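Local coordinates for protein PA1221 (Pseudomonas aeruginosa, PDB 4DG8) that is an ANL-superfamily, AMP-binding enzyme joined to a phosphopantetheine attachment region, with adenosine monophosphate bound in a pocket of the crystal structure, at residues Y68-Y73 against S100-L105; P76-G81 against D124-L129; A448-E453 against A505-R510; Q459-W464 against R484-V489. All blocks are in the same frame, centred on the assembly; numbering follows the deposited sequence.

Contact 1. Residues Y68-Y73 against S100-L105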
loop_
_atom_site.group_PDB
_atom_site.type_symbol
_atom_site.label_atom_id
_atom_site.label_comp_id
_atom_site.label_asym_id
_atom_site.label_seq_id
_atom_site.Cartn_x
_atom_site.Cartn_y
_atom_site.Cartn_z
ATOM N N TYR A 68 -3.725 -20.958 18.547
ATOM C CA TYR A 68 -3.813 -19.944 19.610
ATOM C C TYR A 68 -4.885 -18.831 19.339
ATOM O O TYR A 68 -5.741 -18.497 20.204
ATOM C CB TYR A 68 -2.414 -19.358 19.850
ATOM C CG TYR A 68 -2.394 -18.117 20.711
ATOM C CD1 TYR A 68 -2.225 -18.201 22.088
ATOM C CD2 TYR A 68 -2.543 -16.857 20.138
ATOM C CE1 TYR A 68 -2.204 -17.065 22.870
ATOM C CE2 TYR A 68 -2.527 -15.719 20.903
ATOM C CZ TYR A 68 -2.357 -15.821 22.271
ATOM O OH TYR A 68 -2.348 -14.670 23.031
ATOM N N LEU A 69 -4.853 -18.272 18.130
ATOM C CA LEU A 69 -5.800 -17.226 17.765
ATOM C C LEU A 69 -7.247 -17.713 17.891
ATOM O O LEU A 69 -8.119 -17.002 18.396
ATOM C CB LEU A 69 -5.544 -16.740 16.336
ATOM C CG LEU A 69 -4.157 -16.169 16.041
ATOM C CD1 LEU A 69 -4.113 -15.619 14.608
ATOM C CD2 LEU A 69 -3.807 -15.080 17.064
ATOM N N LEU A 70 -7.507 -18.921 17.412
ATOM C CA LEU A 70 -8.852 -19.466 17.466
ATOM C C LEU A 70 -9.257 -19.736 18.900
ATOM O O LEU A 70 -10.427 -19.611 19.244
ATOM C CB LEU A 70 -8.963 -20.735 16.626
ATOM C CG LEU A 70 -8.981 -20.387 15.141
ATOM C CD1 LEU A 70 -8.862 -21.616 14.258
ATOM C CD2 LEU A 70 -10.213 -19.540 14.792
ATOM N N GLU A 71 -8.289 -20.109 19.737
ATOM C CA GLU A 71 -8.601 -20.298 21.148
ATOM C C GLU A 71 -9.104 -18.995 21.777
ATOM O O GLU A 71 -10.067 -19.006 22.541
ATOM C CB GLU A 71 -7.417 -20.851 21.937
ATOM C CG GLU A 71 -7.691 -20.840 23.435
ATOM C CD GLU A 71 -6.624 -21.545 24.250
ATOM O OE1 GLU A 71 -5.416 -21.302 24.007
ATOM O OE2 GLU A 71 -7.005 -22.342 25.142
ATOM N N HIS A 72 -8.461 -17.876 21.457
ATOM C CA HIS A 72 -8.950 -16.579 21.947
ATOM C C HIS A 72 -10.176 -16.058 21.174
ATOM O O HIS A 72 -11.078 -15.478 21.762
ATOM C CB HIS A 72 -7.850 -15.515 21.906
ATOM C CG HIS A 72 -6.695 -15.800 22.813
ATOM N ND1 HIS A 72 -6.155 -17.060 22.961
ATOM C CD2 HIS A 72 -5.960 -14.980 23.602
ATOM C CE1 HIS A 72 -5.144 -17.006 23.809
ATOM N NE2 HIS A 72 -5.004 -15.756 24.212
ATOM N N TYR A 73 -10.193 -16.245 19.857
ATOM C CA TYR A 73 -11.292 -15.736 19.032
ATOM C C TYR A 73 -11.856 -16.843 18.134
ATOM O O TYR A 73 -11.483 -16.961 16.974
ATOM C CB TYR A 73 -10.837 -14.496 18.231
ATOM C CG TYR A 73 -10.283 -13.428 19.151
ATOM C CD1 TYR A 73 -11.135 -12.584 19.856
ATOM C CD2 TYR A 73 -8.910 -13.298 19.362
ATOM C CE1 TYR A 73 -10.652 -11.637 20.719
ATOM C CE2 TYR A 73 -8.408 -12.351 20.240
ATOM C CZ TYR A 73 -9.283 -11.522 20.917
ATOM O OH TYR A 73 -8.804 -10.567 21.792
ATOM N N SER A 100 -7.358 -18.221 10.515
ATOM C CA SER A 100 -8.359 -18.145 11.585
ATOM C C SER A 100 -9.675 -17.452 11.189
ATOM O O SER A 100 -10.596 -17.352 12.004
ATOM C CB SER A 100 -7.753 -17.424 12.793
ATOM O OG SER A 100 -6.519 -18.015 13.144
ATOM N N GLY A 101 -9.767 -16.970 9.952
ATOM C CA GLY A 101 -10.949 -16.253 9.514
ATOM C C GLY A 101 -10.886 -14.801 9.972
ATOM O O GLY A 101 -11.824 -14.021 9.795
ATOM N N HIS A 102 -9.753 -14.420 10.541
ATOM C CA HIS A 102 -9.593 -13.055 11.008
ATOM C C HIS A 102 -8.859 -12.202 9.969
ATOM O O HIS A 102 -8.394 -12.718 8.949
ATOM C CB HIS A 102 -8.873 -13.075 12.362
ATOM C CG HIS A 102 -9.597 -13.872 13.402
ATOM N ND1 HIS A 102 -10.971 -13.920 13.469
ATOM C CD2 HIS A 102 -9.143 -14.685 14.386
ATOM C CE1 HIS A 102 -11.336 -14.708 14.465
ATOM N NE2 HIS A 102 -10.247 -15.184 15.038
ATOM N N HIS A 103 -8.746 -10.902 10.231
ATOM C CA HIS A 103 -8.079 -9.993 9.306
ATOM C C HIS A 103 -7.004 -9.188 10.016
ATOM O O HIS A 103 -7.129 -8.869 11.197
ATOM C CB HIS A 103 -9.066 -9.053 8.566
ATOM C CG HIS A 103 -10.103 -8.408 9.444
ATOM N ND1 HIS A 103 -11.291 -9.025 9.766
ATOM C CD2 HIS A 103 -10.156 -7.174 10.008
ATOM C CE1 HIS A 103 -12.025 -8.215 10.516
ATOM N NE2 HIS A 103 -11.358 -7.085 10.677
ATOM N N TYR A 104 -5.955 -8.837 9.282
ATOM C CA TYR A 104 -4.804 -8.214 9.908
ATOM C C TYR A 104 -4.751 -6.715 9.701
ATOM O O TYR A 104 -5.296 -6.170 8.735
ATOM C CB TYR A 104 -3.466 -8.875 9.506
ATOM C CG TYR A 104 -3.097 -8.874 8.032
ATOM C CD1 TYR A 104 -2.553 -7.736 7.425
ATOM C CD2 TYR A 104 -3.222 -10.042 7.258
ATOM C CE1 TYR A 104 -2.169 -7.745 6.061
ATOM C CE2 TYR A 104 -2.834 -10.062 5.893
ATOM C CZ TYR A 104 -2.311 -8.912 5.305
ATOM O OH TYR A 104 -1.943 -8.909 3.965
ATOM N N LEU A 105 -4.134 -6.060 10.670
ATOM C CA LEU A 105 -3.930 -4.616 10.646
ATOM C C LEU A 105 -2.519 -4.301 11.113
ATOM O O LEU A 105 -2.098 -4.785 12.178
ATOM C CB LEU A 105 -4.916 -3.976 11.619
ATOM C CG LEU A 105 -4.685 -2.526 11.993
ATOM C CD1 LEU A 105 -4.861 -1.619 10.770
ATOM C CD2 LEU A 105 -5.645 -2.145 13.122
#
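The imidazole of His102 meets the backbone of Tyr73 at its edge, the tyrosine's carbonyl oxygen lying beside NE2, while Ser100 O of its own segment lies over the centre of one face, 3.6 Å above the plane of the His102 ring. The setting is the large N-terminal domain of the ANL enzymes, an alpha/beta fold with helices packed on a mixed sheet. Here the C-terminal end of helix 55-72 meets the turn that links helix 88-99 to strand 103-106. That turn is a Schellman motif, with Gly101 at positive phi closing the preceding helix.

His102 NE2 donates to Tyr73 O at 2.9 Å. The acceptor is almost exactly in the ring plane, but the N-H...O angle of 141° makes the bond clearly bent. Because ND1 of the same ring is hydrogen-bonded to Val78 N, both ring nitrogens are engaged, which fixes the rotation of the imidazole and is consistent with the proton residing on NE2. Tyr73 also brings CB to 3.3 Å from His102 NE2. Tyr73 is the first residue beyond the helix, and its carbonyl takes a side-chain donor from across the contact.

One turn earlier, the leucines complete the join. Leu70 has CG beside its own backbone N (chi1 -74°), and this brings CD2 to 3.6 Å from Ser100 O and 3.8 Å from Ser100 CB. Leu69 approaches the same serine at its hydroxyl. Ser100 OG is hydrogen-bonded to Ala96 O and Ser66 OG, and Leu69 CB lies 3.6 Å from Ser100 OG.

Contact 2. Residues P76-G81 against D124-L129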
loop_
_atom_site.group_PDB
_atom_site.type_symbol
_atom_site.label_atom_id
_atom_site.label_comp_id
_atom_site.label_asym_id
_atom_site.label_seq_id
_atom_site.Cartn_x
_atom_site.Cartn_y
_atom_site.Cartn_z
ATOM N N PRO A 76 -14.968 -16.445 13.395
ATOM C CA PRO A 76 -14.214 -15.676 12.396
ATOM C C PRO A 76 -14.714 -14.232 12.273
ATOM O O PRO A 76 -15.882 -13.956 12.555
ATOM C CB PRO A 76 -14.471 -16.447 11.086
ATOM C CG PRO A 76 -15.756 -17.208 11.316
ATOM C CD PRO A 76 -15.787 -17.520 12.798
ATOM N N GLY A 77 -13.850 -13.342 11.788
ATOM C CA GLY A 77 -14.230 -11.964 11.542
ATOM C C GLY A 77 -13.669 -10.892 12.463
ATOM O O GLY A 77 -14.094 -9.726 12.406
ATOM N N VAL A 78 -12.693 -11.243 13.291
ATOM C CA VAL A 78 -12.094 -10.213 14.135
ATOM C C VAL A 78 -10.832 -9.600 13.538
ATOM O O VAL A 78 -10.093 -10.253 12.793
ATOM C CB VAL A 78 -11.831 -10.676 15.593
ATOM C CG1 VAL A 78 -13.035 -11.441 16.114
ATOM C CG2 VAL A 78 -10.574 -11.518 15.680
ATOM N N CYS A 79 -10.638 -8.315 13.835
ATOM C CA CYS A 79 -9.418 -7.601 13.484
ATOM C C CYS A 79 -8.274 -7.907 14.469
ATOM O O CYS A 79 -8.440 -7.822 15.683
ATOM C CB CYS A 79 -9.672 -6.080 13.437
ATOM S SG CYS A 79 -8.211 -5.137 12.968
ATOM N N LEU A 80 -7.109 -8.249 13.927
ATOM C CA LEU A 80 -5.952 -8.559 14.745
ATOM C C LEU A 80 -4.744 -7.769 14.262
ATOM O O LEU A 80 -4.453 -7.718 13.051
ATOM C CB LEU A 80 -5.667 -10.061 14.710
ATOM C CG LEU A 80 -6.732 -10.964 15.338
ATOM C CD1 LEU A 80 -6.384 -12.427 15.049
ATOM C CD2 LEU A 80 -6.815 -10.707 16.830
ATOM N N GLY A 81 -4.027 -7.178 15.217
ATOM C CA GLY A 81 -2.902 -6.314 14.914
ATOM C C GLY A 81 -1.587 -7.054 14.791
ATOM O O GLY A 81 -1.401 -8.093 15.413
ATOM N N ASP A 124 -12.114 -1.998 16.001
ATOM C CA ASP A 124 -12.294 -3.042 17.004
ATOM C C ASP A 124 -11.158 -4.079 16.962
ATOM O O ASP A 124 -11.387 -5.283 17.054
ATOM C CB ASP A 124 -13.677 -3.695 16.873
ATOM C CG ASP A 124 -14.065 -4.478 18.111
ATOM O OD1 ASP A 124 -13.542 -4.164 19.206
ATOM O OD2 ASP A 124 -14.893 -5.407 17.996
ATOM N N CYS A 125 -9.921 -3.597 16.851
ATOM C CA CYS A 125 -8.775 -4.493 16.871
ATOM C C CYS A 125 -8.648 -5.058 18.271
ATOM O O CYS A 125 -8.466 -4.313 19.229
ATOM C CB CYS A 125 -7.503 -3.740 16.510
ATOM S SG CYS A 125 -6.005 -4.773 16.516
ATOM N N ARG A 126 -8.742 -6.380 18.379
ATOM C CA ARG A 126 -8.891 -7.031 19.680
ATOM C C ARG A 126 -7.564 -7.295 20.379
ATOM O O ARG A 126 -7.497 -7.355 21.594
ATOM C CB ARG A 126 -9.684 -8.338 19.546
ATOM C CG ARG A 126 -10.989 -8.213 18.740
ATOM C CD ARG A 126 -12.078 -7.447 19.490
ATOM N NE ARG A 126 -12.585 -8.209 20.632
ATOM C CZ ARG A 126 -13.432 -9.231 20.542
ATOM N NH1 ARG A 126 -13.887 -9.620 19.355
ATOM N NH2 ARG A 126 -13.832 -9.858 21.645
ATOM N N LEU A 127 -6.527 -7.536 19.591
ATOM C CA LEU A 127 -5.262 -7.994 20.124
ATOM C C LEU A 127 -4.158 -7.642 19.127
ATOM O O LEU A 127 -4.379 -7.655 17.908
ATOM C CB LEU A 127 -5.340 -9.513 20.340
ATOM C CG LEU A 127 -4.053 -10.218 20.773
ATOM C CD1 LEU A 127 -3.558 -9.589 22.070
ATOM C CD2 LEU A 127 -4.283 -11.710 20.951
ATOM N N ILE A 128 -2.964 -7.356 19.627
ATOM C CA ILE A 128 -1.864 -7.032 18.740
ATOM C C ILE A 128 -0.737 -8.038 18.934
ATOM O O ILE A 128 -0.242 -8.226 20.055
ATOM C CB ILE A 128 -1.327 -5.602 18.977
ATOM C CG1 ILE A 128 -2.409 -4.552 18.686
ATOM C CG2 ILE A 128 -0.063 -5.347 18.126
ATOM C CD1 ILE A 128 -2.035 -3.152 19.158
ATOM N N LEU A 129 -0.313 -8.665 17.841
ATOM C CA LEU A 129 0.755 -9.657 17.923
ATOM C C LEU A 129 2.082 -8.938 17.787
ATOM O O LEU A 129 2.401 -8.437 16.722
ATOM C CB LEU A 129 0.602 -10.668 16.790
ATOM C CG LEU A 129 -0.665 -11.515 16.873
ATOM C CD1 LEU A 129 -0.738 -12.472 15.694
ATOM C CD2 LEU A 129 -0.668 -12.276 18.200
HETATM O O HOH W 1 -12.640 -6.972 15.383
#
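Val78 is the first residue of 76-81 to touch 124-129: its CG1 lies 3.8 Å from Arg126 NH1, the two side chains crossing at about a right angle. The arginine reaches this place because its chain bends at chi2 and chi3. At Cys79 the backbone takes over. Its carbonyl O accepts Arg126 N at 3.1 Å in a nearly straight bond, and its N donates to a water that in turn donates to Asp124 O, bridging the two segments at the start of their strand pairing. Cys79 SG, set anti to the backbone N (chi1 -179°), packs on Cys125 CB at 3.9 Å. Leu80 follows, extending CD2 to 4.0 Å from Leu127 CB. Both backbone polar atoms of Gly81 bond to strand 125-130: its N donates to Leu127 O at 2.8 Å, and its O accepts Leu129 N at 2.7 Å. Having no side chain, Gly81 lets Ile128 come close, with 4.0 Å between Gly81 CA and Ile128 CA, and Cys125 SG rests 3.4 Å from Gly81 N.

These parallel strands belong to the mixed sheet of the AMP-binding fold. Strand 79-83 runs between 125-130 and 103-106, with 143-145 beyond 125-130. Leu80 and Leu129 pack against Ile97 of helix 88-99, whereas Cys79, Cys125 and Ile128 meet helix 113-123.

Contact 3. Residues A448-E453 against A505-R510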
loop_
_atom_site.group_PDB
_atom_site.type_symbol
_atom_site.label_atom_id
_atom_site.label_comp_id
_atom_site.label_asym_id
_atom_site.label_seq_id
_atom_site.Cartn_x
_atom_site.Cartn_y
_atom_site.Cartn_z
ATOM N N ALA A 448 0.421 27.566 5.824
ATOM C CA ALA A 448 0.592 26.866 4.558
ATOM C C ALA A 448 1.509 25.641 4.682
ATOM O O ALA A 448 2.620 25.720 5.224
ATOM C CB ALA A 448 1.111 27.816 3.479
ATOM N N LEU A 449 1.022 24.513 4.175
ATOM C CA LEU A 449 1.797 23.290 4.128
ATOM C C LEU A 449 2.381 23.114 2.730
ATOM O O LEU A 449 1.663 23.189 1.734
ATOM C CB LEU A 449 0.931 22.083 4.502
ATOM C CG LEU A 449 0.423 22.055 5.950
ATOM C CD1 LEU A 449 -0.400 20.805 6.212
ATOM C CD2 LEU A 449 1.589 22.141 6.918
ATOM N N LEU A 450 3.688 22.887 2.677
ATOM C CA LEU A 450 4.424 22.736 1.429
ATOM C C LEU A 450 5.097 21.368 1.405
ATOM O O LEU A 450 5.263 20.732 2.446
ATOM C CB LEU A 450 5.499 23.820 1.306
ATOM C CG LEU A 450 5.102 25.294 1.368
ATOM C CD1 LEU A 450 6.353 26.161 1.293
ATOM C CD2 LEU A 450 4.124 25.658 0.254
ATOM N N VAL A 451 5.478 20.915 0.214
ATOM C CA VAL A 451 6.211 19.662 0.075
ATOM C C VAL A 451 7.489 19.878 -0.733
ATOM O O VAL A 451 7.492 20.631 -1.709
ATOM C CB VAL A 451 5.355 18.556 -0.594
ATOM C CG1 VAL A 451 6.157 17.260 -0.721
ATOM C CG2 VAL A 451 4.075 18.312 0.197
ATOM N N ARG A 452 8.577 19.233 -0.313
ATOM C CA ARG A 452 9.829 19.287 -1.073
ATOM C C ARG A 452 10.475 17.913 -1.065
ATOM O O ARG A 452 10.042 17.028 -0.337
ATOM C CB ARG A 452 10.785 20.338 -0.498
ATOM C CG ARG A 452 11.401 19.953 0.836
ATOM C CD ARG A 452 12.285 21.056 1.392
ATOM N NE ARG A 452 12.901 20.662 2.657
ATOM C CZ ARG A 452 13.651 21.463 3.409
ATOM N NH1 ARG A 452 13.881 22.712 3.025
ATOM N NH2 ARG A 452 14.174 21.016 4.545
ATOM N N GLU A 453 11.490 17.699 -1.887
ATOM C CA GLU A 453 12.127 16.390 -1.857
ATOM C C GLU A 453 13.618 16.437 -1.530
ATOM O O GLU A 453 14.404 17.083 -2.223
ATOM C CB GLU A 453 11.850 15.599 -3.138
ATOM C CG GLU A 453 12.175 14.111 -3.015
ATOM C CD GLU A 453 11.190 13.226 -3.759
ATOM O OE1 GLU A 453 9.966 13.479 -3.658
ATOM O OE2 GLU A 453 11.637 12.281 -4.446
ATOM N N ALA A 505 6.720 28.936 -4.597
ATOM C CA ALA A 505 8.151 29.155 -4.825
ATOM C C ALA A 505 8.750 30.179 -3.860
ATOM O O ALA A 505 9.795 29.942 -3.244
ATOM C CB ALA A 505 8.403 29.576 -6.270
ATOM N N ALA A 506 8.085 31.322 -3.743
ATOM C CA ALA A 506 8.530 32.370 -2.834
ATOM C C ALA A 506 8.623 31.836 -1.409
ATOM O O ALA A 506 9.611 32.060 -0.715
ATOM C CB ALA A 506 7.585 33.565 -2.894
ATOM N N LEU A 507 7.585 31.124 -0.988
ATOM C CA LEU A 507 7.518 30.573 0.357
ATOM C C LEU A 507 8.663 29.579 0.600
ATOM O O LEU A 507 9.434 29.715 1.568
ATOM C CB LEU A 507 6.151 29.915 0.571
ATOM C CG LEU A 507 5.665 29.650 2.001
ATOM C CD1 LEU A 507 5.928 30.839 2.902
ATOM C CD2 LEU A 507 4.187 29.296 1.989
ATOM N N LEU A 508 8.787 28.601 -0.299
ATOM C CA LEU A 508 9.857 27.610 -0.220
ATOM C C LEU A 508 11.199 28.306 -0.043
ATOM O O LEU A 508 11.936 28.026 0.910
ATOM C CB LEU A 508 9.902 26.743 -1.488
ATOM C CG LEU A 508 8.741 25.794 -1.811
ATOM C CD1 LEU A 508 8.789 25.337 -3.274
ATOM C CD2 LEU A 508 8.713 24.599 -0.863
ATOM N N ARG A 509 11.502 29.226 -0.959
ATOM C CA ARG A 509 12.792 29.906 -0.960
ATOM C C ARG A 509 13.003 30.694 0.331
ATOM O O ARG A 509 14.090 30.677 0.909
ATOM C CB ARG A 509 12.920 30.830 -2.172
ATOM C CG ARG A 509 14.347 31.011 -2.657
ATOM C CD ARG A 509 14.454 32.149 -3.668
ATOM N NE ARG A 509 13.782 31.862 -4.938
ATOM C CZ ARG A 509 12.533 32.217 -5.229
ATOM N NH1 ARG A 509 11.798 32.872 -4.337
ATOM N NH2 ARG A 509 12.012 31.916 -6.413
ATOM N N ARG A 510 11.957 31.373 0.788
ATOM C CA ARG A 510 12.046 32.168 2.006
ATOM C C ARG A 510 12.181 31.271 3.230
ATOM O O ARG A 510 12.446 31.752 4.328
ATOM C CB ARG A 510 10.843 33.108 2.151
ATOM C CG ARG A 510 11.090 34.298 3.082
ATOM C CD ARG A 510 10.654 34.017 4.521
ATOM N NE ARG A 510 11.515 34.679 5.500
ATOM C CZ ARG A 510 11.234 34.796 6.796
ATOM N NH1 ARG A 510 10.101 34.306 7.281
ATOM N NH2 ARG A 510 12.084 35.414 7.607
#
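Strand 448-453 crosses helix 505-510 with 9.7 Å between the axes of the two segments and a crossing angle of -74°, so the helix lies strongly across the strand instead of running along it. No hydrogen bond spans the gap, and the union is made by aliphatic side chains. Leu450 is the central one. Its CD1 fits between two successive leucines of the helix, 3.6 Å from Leu507 CG and 3.6 Å from Leu508 CD2. The other branch, CD2, stands 4.0 Å from Leu507 CD2, which gives Leu507 a hold on both methyls of Leu450.

The strand is an outer member of the three-stranded mixed sheet 444-454, 457-466 and 487-490, part of the small C-terminal domain that ANL enzymes carry after the larger N-terminal one. Helix 504-510 packs on one face of this edge strand. Leu450 points toward that helix, whereas Leu449, directed away from it, packs on Leu431 and Leu434 of helix 431-439.

The two helix leucines reach the strand by different torsions. Leu507 has CG anti to its backbone N (chi1 -161°), and the branch CD2 extends as far as Ala448 CB, at 3.7 Å. Leu508 instead keeps CG beside the backbone N (chi1 -66°); its CD2 also nears Leu450 CB, 4.0 Å away, and lies 4.2 Å from Val451 O.

Contact 4. Residues Q459-W464 against R484-V489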
loop_
_atom_site.group_PDB
_atom_site.type_symbol
_atom_site.label_atom_id
_atom_site.label_comp_id
_atom_site.label_asym_id
_atom_site.label_seq_id
_atom_site.Cartn_x
_atom_site.Cartn_y
_atom_site.Cartn_z
ATOM N N GLN A 459 9.326 15.789 2.098
ATOM C CA GLN A 459 9.273 16.418 3.390
ATOM C C GLN A 459 8.136 17.403 3.358
ATOM O O GLN A 459 7.905 18.089 2.353
ATOM C CB GLN A 459 10.593 17.128 3.707
ATOM C CG GLN A 459 11.744 16.174 3.976
ATOM C CD GLN A 459 13.077 16.880 4.171
ATOM O OE1 GLN A 459 13.233 18.053 3.833
ATOM N NE2 GLN A 459 14.052 16.157 4.713
ATOM N N LEU A 460 7.411 17.429 4.465
ATOM C CA LEU A 460 6.361 18.388 4.695
ATOM C C LEU A 460 7.014 19.577 5.387
ATOM O O LEU A 460 7.877 19.408 6.250
ATOM C CB LEU A 460 5.299 17.759 5.587
ATOM C CG LEU A 460 3.923 18.409 5.658
ATOM C CD1 LEU A 460 3.281 18.460 4.278
ATOM C CD2 LEU A 460 3.056 17.625 6.636
ATOM N N LEU A 461 6.634 20.776 4.974
ATOM C CA LEU A 461 7.125 21.998 5.592
ATOM C C LEU A 461 5.916 22.813 6.009
ATOM O O LEU A 461 4.940 22.899 5.267
ATOM C CB LEU A 461 7.985 22.801 4.615
ATOM C CG LEU A 461 9.295 22.174 4.132
ATOM C CD1 LEU A 461 10.077 23.179 3.303
ATOM C CD2 LEU A 461 10.128 21.685 5.307
ATOM N N CYS A 462 5.964 23.401 7.197
ATOM C CA CYS A 462 4.843 24.204 7.677
ATOM C C CYS A 462 5.223 25.661 7.952
ATOM O O CYS A 462 6.024 25.938 8.849
ATOM C CB CYS A 462 4.246 23.596 8.947
ATOM S SG CYS A 462 3.129 24.724 9.826
ATOM N N ALA A 463 4.635 26.580 7.186
ATOM C CA ALA A 463 4.813 28.014 7.422
ATOM C C ALA A 463 3.565 28.584 8.094
ATOM O O ALA A 463 2.447 28.228 7.734
ATOM C CB ALA A 463 5.092 28.739 6.112
ATOM N N TRP A 464 3.737 29.457 9.078
ATOM C CA TRP A 464 2.567 30.000 9.756
ATOM C C TRP A 464 2.723 31.453 10.179
ATOM O O TRP A 464 3.844 31.953 10.302
ATOM C CB TRP A 464 2.162 29.118 10.948
ATOM C CG TRP A 464 3.224 28.931 11.998
ATOM C CD1 TRP A 464 4.220 27.994 12.003
ATOM C CD2 TRP A 464 3.375 29.680 13.209
ATOM N NE1 TRP A 464 4.989 28.125 13.135
ATOM C CE2 TRP A 464 4.490 29.152 13.893
ATOM C CE3 TRP A 464 2.679 30.752 13.779
ATOM C CZ2 TRP A 464 4.925 29.660 15.117
ATOM C CZ3 TRP A 464 3.113 31.255 14.997
ATOM C CH2 TRP A 464 4.225 30.707 15.651
ATOM N N ARG A 484 3.993 14.712 10.624
ATOM C CA ARG A 484 4.613 15.861 11.289
ATOM C C ARG A 484 5.530 16.588 10.334
ATOM O O ARG A 484 6.423 15.975 9.751
ATOM C CB ARG A 484 5.416 15.426 12.512
ATOM C CG ARG A 484 4.573 14.838 13.632
ATOM C CD ARG A 484 5.470 14.130 14.621
ATOM N NE ARG A 484 4.712 13.356 15.590
ATOM C CZ ARG A 484 5.271 12.572 16.503
ATOM N NH1 ARG A 484 6.597 12.463 16.559
ATOM N NH2 ARG A 484 4.507 11.902 17.353
ATOM N N PRO A 485 5.317 17.900 10.163
ATOM C CA PRO A 485 6.207 18.657 9.273
ATOM C C PRO A 485 7.657 18.499 9.701
ATOM O O PRO A 485 7.945 18.442 10.899
ATOM C CB PRO A 485 5.760 20.102 9.473
ATOM C CG PRO A 485 4.320 19.981 9.852
ATOM C CD PRO A 485 4.213 18.724 10.677
ATOM N N HIS A 486 8.553 18.412 8.724
ATOM C CA HIS A 486 9.980 18.373 8.993
ATOM C C HIS A 486 10.414 19.668 9.680
ATOM O O HIS A 486 11.288 19.663 10.549
ATOM C CB HIS A 486 10.757 18.185 7.690
ATOM C CG HIS A 486 12.237 18.313 7.850
ATOM N ND1 HIS A 486 13.007 17.335 8.444
ATOM C CD2 HIS A 486 13.088 19.309 7.509
ATOM C CE1 HIS A 486 14.271 17.723 8.456
ATOM N NE2 HIS A 486 14.348 18.916 7.895
ATOM N N ALA A 487 9.795 20.776 9.285
ATOM C CA ALA A 487 10.075 22.071 9.898
ATOM C C ALA A 487 8.806 22.904 10.083
ATOM O O ALA A 487 8.004 23.034 9.156
ATOM C CB ALA A 487 11.093 22.838 9.061
ATOM N N CYS A 488 8.624 23.459 11.279
ATOM C CA CYS A 488 7.568 24.446 11.517
ATOM C C CYS A 488 8.214 25.809 11.653
ATOM O O CYS A 488 9.011 26.033 12.565
ATOM C CB CYS A 488 6.801 24.144 12.795
ATOM S SG CYS A 488 5.595 22.841 12.640
ATOM N N VAL A 489 7.869 26.721 10.750
ATOM C CA VAL A 489 8.495 28.040 10.735
ATOM C C VAL A 489 7.472 29.179 10.751
ATOM O O VAL A 489 6.557 29.221 9.927
ATOM C CB VAL A 489 9.427 28.206 9.509
ATOM C CG1 VAL A 489 10.151 29.531 9.574
ATOM C CG2 VAL A 489 10.424 27.057 9.441
#
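Strands 459-464 and 487-489 run parallel, 13° apart in direction and 4.8 Å apart at the nearest point of their axes, and four backbone hydrogen bonds link the segments. Cys462 sits in the middle of this ladder, using both its backbone polar atoms: its N donates to Ala487 O at 2.9 Å, and its O accepts Val489 N at 2.8 Å. On the N-terminal side His486 N donates to Leu460 O, and on the C-terminal side Trp464 N donates to Val489 O, both through more bent bonds.

Beyond the backbone, Gln459 and His486 lie side by side with amide and imidazole planes 11° apart, a stack in which Gln459 NE2 stands 4.0 Å above the ring centre of His486. Arg452 NE of strand 444-454 also hydrogen-bonds to Gln459 OE1.

Strands 457-466 and 487-490 belong to a beta-alpha-beta unit whose connecting helix is 473-478. Leu461 CD2 packs on Ala487 CB at 4.0 Å on the face shared with Ala463 and Val489. On the other face Cys462 CB meets Pro485 CG at 3.7 Å, with Phe438 of helix 431-439 against both residues and Leu476 against Pro485 and Cys488. Trp464, whose CG lies between its backbone N and carbonyl carbon (chi1 59°), brings the five-membered part of its indole beside the neighbouring strand, with CD1 3.4 Å from Val489 O.

How the contacts relate
The four contacts form two pairs in two separate regions, contacts 1 and 3 lying on opposite sides of the chain's centre. Contacts 1 and 2 have centres about 7 Å apart and share the mixed sheet of the AMP-binding region, where strands 79-83 and 103-106 are neighbours; their segments alternate, so the two contacts interlock along the chain. Contacts 3 and 4, centres about 9 Å apart, share the small three-stranded sheet, with both segments of contact 4 coming between those of contact 3. The pairs do not touch: centres are about 35 to 46 Å apart, and contacts 2 and 4 are about 17 Å apart at nearest atoms. One pair belongs to the large N-terminal domain and the other to the small C-terminal domain.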